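PDB 2PD2: hypothetical protein ST0148 from Sulfolobus tokodaii, which is of unknown function but belongs to the DsrE/DsrF-like family, whose characterised members take part in sulfur transfer. Local coordinates for residues A[15-20]-A[55-60]; A[1-6]-A[21-26]. All coordinates share one frame; numbering follows the deposited sequence.

Contact 1 of 2, residues A[15-20]-A[55-60]; sequences QALRSV and EDLIKK
V20 and L57 mark the closest approach of the two backbones, with V20 CA and L57 CA 8.4 Å apart on helices 13-26 and 51-59. L57 makes all of the contact from its side. L57 starts out toward helix 13-26, and its two methyls each find a separate partner. CD1 of L57 meets CD2 of L17 at 4.0 Å. CD2 of L57 meets CG1 of V20 at 4.1 Å. The fork of L57 therefore spans two residues that lie nearly one helical turn apart. L57 has CG anti to its carbonyl carbon (chi1 -64°), and L17 has the same first torsion; the two leucines meet at a slant through one methyl each. V20 turns CG1 to L57, and its CG2 lies on the side of the sheet. Around these methyls, L17 also touches I7 and T50, while V20 touches L108. K60, the first residue past the end of helix 51-59, reaches back with NZ to OD1 of D56 at 3.0 Å in a salt bridge. NZ comes to the syn side of OD1, 21° out of the carboxylate plane, and makes a weak second bond to OD2. No hydrogen bond joins the two segments. The contact is small, buried and wholly apolar, so within these segments the helices meet by van der Waals packing alone; the D56-K60 pair, partly exposed, takes no part in it.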
loop_
_atom_site.group_PDB
_atom_site.type_symbol
_atom_site.label_atom_id
_atom_site.label_comp_id
_atom_site.label_asym_id
_atom_site.label_seq_id
_atom_site.Cartn_x
_atom_site.Cartn_y
_atom_site.Cartn_z
ATOM N N GLN A 15 0.658 0.636 14.692
ATOM C CA GLN A 15 -0.523 1.234 14.074
ATOM C C GLN A 15 -1.238 0.255 13.151
ATOM O O GLN A 15 -2.465 0.256 13.072
ATOM C CB GLN A 15 -0.143 2.503 13.304
ATOM C CG GLN A 15 0.128 3.693 14.211
ATOM C CD GLN A 15 0.532 4.930 13.442
ATOM O OE1 GLN A 15 1.597 4.969 12.826
ATOM N NE2 GLN A 15 -0.320 5.950 13.468
ATOM N N ALA A 16 -0.470 -0.585 12.463
ATOM C CA ALA A 16 -1.055 -1.570 11.561
ATOM C C ALA A 16 -1.908 -2.551 12.349
ATOM O O ALA A 16 -3.032 -2.870 11.959
ATOM C CB ALA A 16 0.043 -2.322 10.810
ATOM N N LEU A 17 -1.371 -3.038 13.463
ATOM C CA LEU A 17 -2.114 -3.987 14.286
ATOM C C LEU A 17 -3.392 -3.358 14.837
ATOM O O LEU A 17 -4.420 -4.028 14.933
ATOM C CB LEU A 17 -1.232 -4.510 15.429
ATOM C CG LEU A 17 0.013 -5.286 14.979
ATOM C CD1 LEU A 17 0.752 -5.817 16.198
ATOM C CD2 LEU A 17 -0.392 -6.438 14.075
ATOM N N ARG A 18 -3.340 -2.079 15.203
ATOM C CA ARG A 18 -4.548 -1.435 15.706
ATOM C C ARG A 18 -5.552 -1.340 14.568
ATOM O O ARG A 18 -6.752 -1.471 14.779
ATOM C CB ARG A 18 -4.263 -0.033 16.257
ATOM C CG ARG A 18 -5.553 0.701 16.647
ATOM C CD ARG A 18 -5.328 2.010 17.395
ATOM N NE ARG A 18 -4.473 2.944 16.666
ATOM C CZ ARG A 18 -3.149 2.985 16.777
ATOM N NH1 ARG A 18 -2.526 2.145 17.594
ATOM N NH2 ARG A 18 -2.448 3.863 16.070
ATOM N N SER A 19 -5.058 -1.114 13.354
ATOM C CA SER A 19 -5.934 -1.028 12.193
ATOM C C SER A 19 -6.606 -2.375 11.925
ATOM O O SER A 19 -7.770 -2.428 11.531
ATOM C CB SER A 19 -5.147 -0.572 10.965
ATOM O OG SER A 19 -4.823 0.806 11.055
ATOM N N VAL A 20 -5.879 -3.467 12.135
ATOM C CA VAL A 20 -6.463 -4.791 11.940
ATOM C C VAL A 20 -7.559 -5.001 12.987
ATOM O O VAL A 20 -8.620 -5.556 12.693
ATOM C CB VAL A 20 -5.400 -5.901 12.065
ATOM C CG1 VAL A 20 -6.073 -7.270 12.020
ATOM C CG2 VAL A 20 -4.400 -5.787 10.915
ATOM N N GLU A 55 -1.157 -12.173 19.766
ATOM C CA GLU A 55 -1.819 -13.301 20.410
ATOM C C GLU A 55 -3.320 -13.056 20.505
ATOM O O GLU A 55 -4.118 -13.986 20.379
ATOM C CB GLU A 55 -1.222 -13.527 21.801
ATOM C CG GLU A 55 0.254 -13.883 21.771
ATOM C CD GLU A 55 0.841 -14.060 23.159
ATOM O OE1 GLU A 55 0.658 -13.156 24.002
ATOM O OE2 GLU A 55 1.490 -15.095 23.402
ATOM N N ASP A 56 -3.706 -11.801 20.717
ATOM C CA ASP A 56 -5.121 -11.452 20.796
ATOM C C ASP A 56 -5.793 -11.642 19.428
ATOM O O ASP A 56 -6.924 -12.120 19.346
ATOM C CB ASP A 56 -5.286 -10.003 21.266
ATOM C CG ASP A 56 -6.741 -9.573 21.336
ATOM O OD1 ASP A 56 -7.534 -10.230 22.048
ATOM O OD2 ASP A 56 -7.092 -8.571 20.680
ATOM N N LEU A 57 -5.095 -11.268 18.357
ATOM C CA LEU A 57 -5.639 -11.426 17.009
ATOM C C LEU A 57 -5.835 -12.918 16.728
ATOM O O LEU A 57 -6.822 -13.327 16.113
ATOM C CB LEU A 57 -4.687 -10.823 15.966
ATOM C CG LEU A 57 -4.448 -9.306 16.030
ATOM C CD1 LEU A 57 -3.495 -8.888 14.921
ATOM C CD2 LEU A 57 -5.769 -8.562 15.893
ATOM N N ILE A 58 -4.886 -13.727 17.183
ATOM C CA ILE A 58 -4.967 -15.170 16.988
ATOM C C ILE A 58 -6.194 -15.705 17.726
ATOM O O ILE A 58 -6.915 -16.570 17.223
ATOM C CB ILE A 58 -3.684 -15.868 17.503
ATOM C CG1 ILE A 58 -2.514 -15.515 16.577
ATOM C CG2 ILE A 58 -3.892 -17.387 17.581
ATOM C CD1 ILE A 58 -1.186 -16.110 16.987
ATOM N N LYS A 59 -6.435 -15.168 18.915
ATOM C CA LYS A 59 -7.583 -15.575 19.719
ATOM C C LYS A 59 -8.868 -15.266 18.944
ATOM O O LYS A 59 -9.830 -16.032 18.972
ATOM C CB LYS A 59 -7.575 -14.813 21.048
ATOM C CG LYS A 59 -8.647 -15.239 22.041
ATOM C CD LYS A 59 -8.309 -16.564 22.704
ATOM C CE LYS A 59 -9.312 -16.894 23.806
ATOM N NZ LYS A 59 -8.978 -18.158 24.523
ATOM N N LYS A 60 -8.869 -14.136 18.248
ATOM C CA LYS A 60 -10.022 -13.713 17.463
ATOM C C LYS A 60 -10.136 -14.496 16.147
ATOM O O LYS A 60 -10.891 -14.122 15.247
ATOM C CB LYS A 60 -9.928 -12.205 17.198
ATOM C CG LYS A 60 -10.200 -11.351 18.445
ATOM C CD LYS A 60 -9.922 -9.875 18.197
ATOM C CE LYS A 60 -10.530 -8.990 19.289
ATOM N NZ LYS A 60 -10.043 -9.308 20.658
#

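Contact 2 of 2, residues A[1-6]-A[21-26]; sequences MKVVVQ and INLYND
L23 of helix 13-26 meets V3 and V5 of strand 2-7, and no other residue of 21-26 touches 1-6. The segment begins with I21, whose side chain does not touch 1-6 and packs on L57 of helix 51-59 instead. The backbone O of I21 takes a hydrogen bond from N of N25 at 3.0 Å. N22 follows on another face of the helix and packs on N69 of the second subunit. L23 comes next and carries the contact. Its CG is anti to the backbone N (chi1 178°), which carries the branch toward the strand. The methyl CD2 does the touching. It sits 3.9 Å from V3 CG1 and 4.1 Å from V3 CB, so L23 and V3 meet tip to tip. The same CD2 lies 4.2 Å from V5 CG2, which places one methyl over two alternate residues of the strand. V4 between them points to the other face of the sheet, where it touches K98 and Q99 of helix 91-100. Y24 and N25 carry the helix on without reaching the strand. D26 is its last residue, with N bonded to O of L23 at 3.0 Å. The carboxylate of D26 faces the second subunit, forming a salt bridge with R97 and a hydrogen bond with T89 of that chain. Strand 2-7 runs between strands 31-36 and 104-107 in the parallel sheet. L23 also touches I32, and V3 touches L106. The contact thus joins the first strand and first helix of a beta-alpha-beta unit, with strand 31-36 completing the unit and helix 91-100 covering the opposite face of the sheet.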
loop_
_atom_site.group_PDB
_atom_site.type_symbol
_atom_site.label_atom_id
_atom_site.label_comp_id
_atom_site.label_asym_id
_atom_site.label_seq_id
_atom_site.Cartn_x
_atom_site.Cartn_y
_atom_site.Cartn_z
ATOM N N MET A 1 -16.550 -12.039 4.575
ATOM C CA MET A 1 -15.696 -11.037 3.883
ATOM C C MET A 1 -14.228 -11.395 4.073
ATOM O O MET A 1 -13.668 -11.173 5.148
ATOM C CB MET A 1 -15.945 -9.649 4.460
ATOM C CG MET A 1 -15.119 -8.568 3.808
ATOM S SD MET A 1 -15.827 -8.060 2.247
ATOM C CE MET A 1 -16.799 -6.676 2.785
ATOM N N LYS A 2 -13.612 -11.926 3.023
ATOM C CA LYS A 2 -12.207 -12.331 3.064
ATOM C C LYS A 2 -11.259 -11.163 2.785
ATOM O O LYS A 2 -11.347 -10.513 1.743
ATOM C CB LYS A 2 -11.965 -13.451 2.049
ATOM C CG LYS A 2 -12.682 -14.767 2.387
ATOM C CD LYS A 2 -12.547 -15.779 1.239
ATOM C CE LYS A 2 -12.910 -17.195 1.687
ATOM N NZ LYS A 2 -14.295 -17.280 2.220
ATOM N N VAL A 3 -10.350 -10.906 3.723
ATOM C CA VAL A 3 -9.392 -9.811 3.588
ATOM C C VAL A 3 -7.962 -10.284 3.840
ATOM O O VAL A 3 -7.680 -10.901 4.865
ATOM C CB VAL A 3 -9.688 -8.680 4.605
ATOM C CG1 VAL A 3 -8.764 -7.493 4.354
ATOM C CG2 VAL A 3 -11.155 -8.254 4.509
ATOM N N VAL A 4 -7.069 -10.022 2.892
ATOM C CA VAL A 4 -5.676 -10.380 3.077
ATOM C C VAL A 4 -4.974 -9.052 3.386
ATOM O O VAL A 4 -4.961 -8.126 2.571
ATOM C CB VAL A 4 -5.080 -11.081 1.816
ATOM C CG1 VAL A 4 -5.159 -10.179 0.603
ATOM C CG2 VAL A 4 -3.646 -11.501 2.093
ATOM N N VAL A 5 -4.439 -8.958 4.597
ATOM C CA VAL A 5 -3.763 -7.757 5.068
ATOM C C VAL A 5 -2.243 -7.854 4.967
ATOM O O VAL A 5 -1.645 -8.842 5.381
ATOM C CB VAL A 5 -4.106 -7.483 6.543
ATOM C CG1 VAL A 5 -3.384 -6.218 7.022
ATOM C CG2 VAL A 5 -5.615 -7.346 6.716
ATOM N N GLN A 6 -1.622 -6.811 4.437
ATOM C CA GLN A 6 -0.169 -6.782 4.307
ATOM C C GLN A 6 0.457 -5.773 5.267
ATOM O O GLN A 6 -0.054 -4.669 5.429
ATOM C CB GLN A 6 0.232 -6.395 2.881
ATOM C CG GLN A 6 1.713 -6.011 2.734
ATOM C CD GLN A 6 1.978 -5.215 1.472
ATOM O OE1 GLN A 6 1.180 -4.354 1.096
ATOM N NE2 GLN A 6 3.104 -5.485 0.819
ATOM N N ILE A 21 -7.306 -4.552 14.212
ATOM C CA ILE A 21 -8.305 -4.668 15.268
ATOM C C ILE A 21 -9.540 -3.870 14.828
ATOM O O ILE A 21 -10.674 -4.314 15.000
ATOM C CB ILE A 21 -7.768 -4.109 16.606
ATOM C CG1 ILE A 21 -6.702 -5.053 17.166
ATOM C CG2 ILE A 21 -8.905 -3.955 17.613
ATOM C CD1 ILE A 21 -6.016 -4.530 18.418
ATOM N N ASN A 22 -9.311 -2.694 14.248
ATOM C CA ASN A 22 -10.415 -1.860 13.774
ATOM C C ASN A 22 -11.205 -2.590 12.688
ATOM O O ASN A 22 -12.432 -2.545 12.676
ATOM C CB ASN A 22 -9.899 -0.513 13.239
ATOM C CG ASN A 22 -9.442 0.431 14.354
ATOM O OD1 ASN A 22 -9.814 0.260 15.517
ATOM N ND2 ASN A 22 -8.647 1.441 13.997
ATOM N N LEU A 23 -10.498 -3.253 11.778
ATOM C CA LEU A 23 -11.142 -4.004 10.702
ATOM C C LEU A 23 -12.055 -5.064 11.312
ATOM O O LEU A 23 -13.238 -5.154 10.982
ATOM C CB LEU A 23 -10.087 -4.692 9.825
ATOM C CG LEU A 23 -10.627 -5.550 8.676
ATOM C CD1 LEU A 23 -11.425 -4.669 7.728
ATOM C CD2 LEU A 23 -9.480 -6.221 7.934
ATOM N N TYR A 24 -11.480 -5.869 12.199
ATOM C CA TYR A 24 -12.208 -6.933 12.887
ATOM C C TYR A 24 -13.492 -6.408 13.525
ATOM O O TYR A 24 -14.565 -6.995 13.370
ATOM C CB TYR A 24 -11.321 -7.545 13.973
ATOM C CG TYR A 24 -12.022 -8.561 14.848
ATOM C CD1 TYR A 24 -12.129 -9.896 14.456
ATOM C CD2 TYR A 24 -12.580 -8.186 16.072
ATOM C CE1 TYR A 24 -12.771 -10.832 15.258
ATOM C CE2 TYR A 24 -13.225 -9.112 16.881
ATOM C CZ TYR A 24 -13.317 -10.432 16.468
ATOM O OH TYR A 24 -13.960 -11.347 17.264
ATOM N N ASN A 25 -13.379 -5.303 14.252
ATOM C CA ASN A 25 -14.543 -4.719 14.912
ATOM C C ASN A 25 -15.566 -4.124 13.956
ATOM O O ASN A 25 -16.746 -4.026 14.295
ATOM C CB ASN A 25 -14.117 -3.624 15.896
ATOM C CG ASN A 25 -13.422 -4.179 17.119
ATOM O OD1 ASN A 25 -13.774 -5.250 17.608
ATOM N ND2 ASN A 25 -12.444 -3.442 17.631
ATOM N N ASP A 26 -15.125 -3.742 12.761
ATOM C CA ASP A 26 -16.023 -3.104 11.809
ATOM C C ASP A 26 -16.730 -4.006 10.808
ATOM O O ASP A 26 -17.838 -3.695 10.373
ATOM C CB ASP A 26 -15.268 -2.009 11.053
ATOM C CG ASP A 26 -16.203 -1.030 10.369
ATOM O OD1 ASP A 26 -17.011 -0.396 11.079
ATOM O OD2 ASP A 26 -16.133 -0.894 9.129
#

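Both contacts use helix 13-26, and their centres lie about 9 Å apart. Contact 2 seats the later part of the helix on the sheet; contact 1 packs its middle against helix 51-59. The two meet directly. V20 CG2 touches V5 CG1 at 4.0 Å, so V20 serves both the neighbouring helix and the sheet. L57 CD2 also packs on I21 CG1 at 3.8 Å. Further along, the aliphatic part of K60 lies by the ring of Y24, with CE to CE2 at 3.6 Å. The helix thus bridges strand 2-7 and helix 51-59, while S19 and D26 bond to the second subunit.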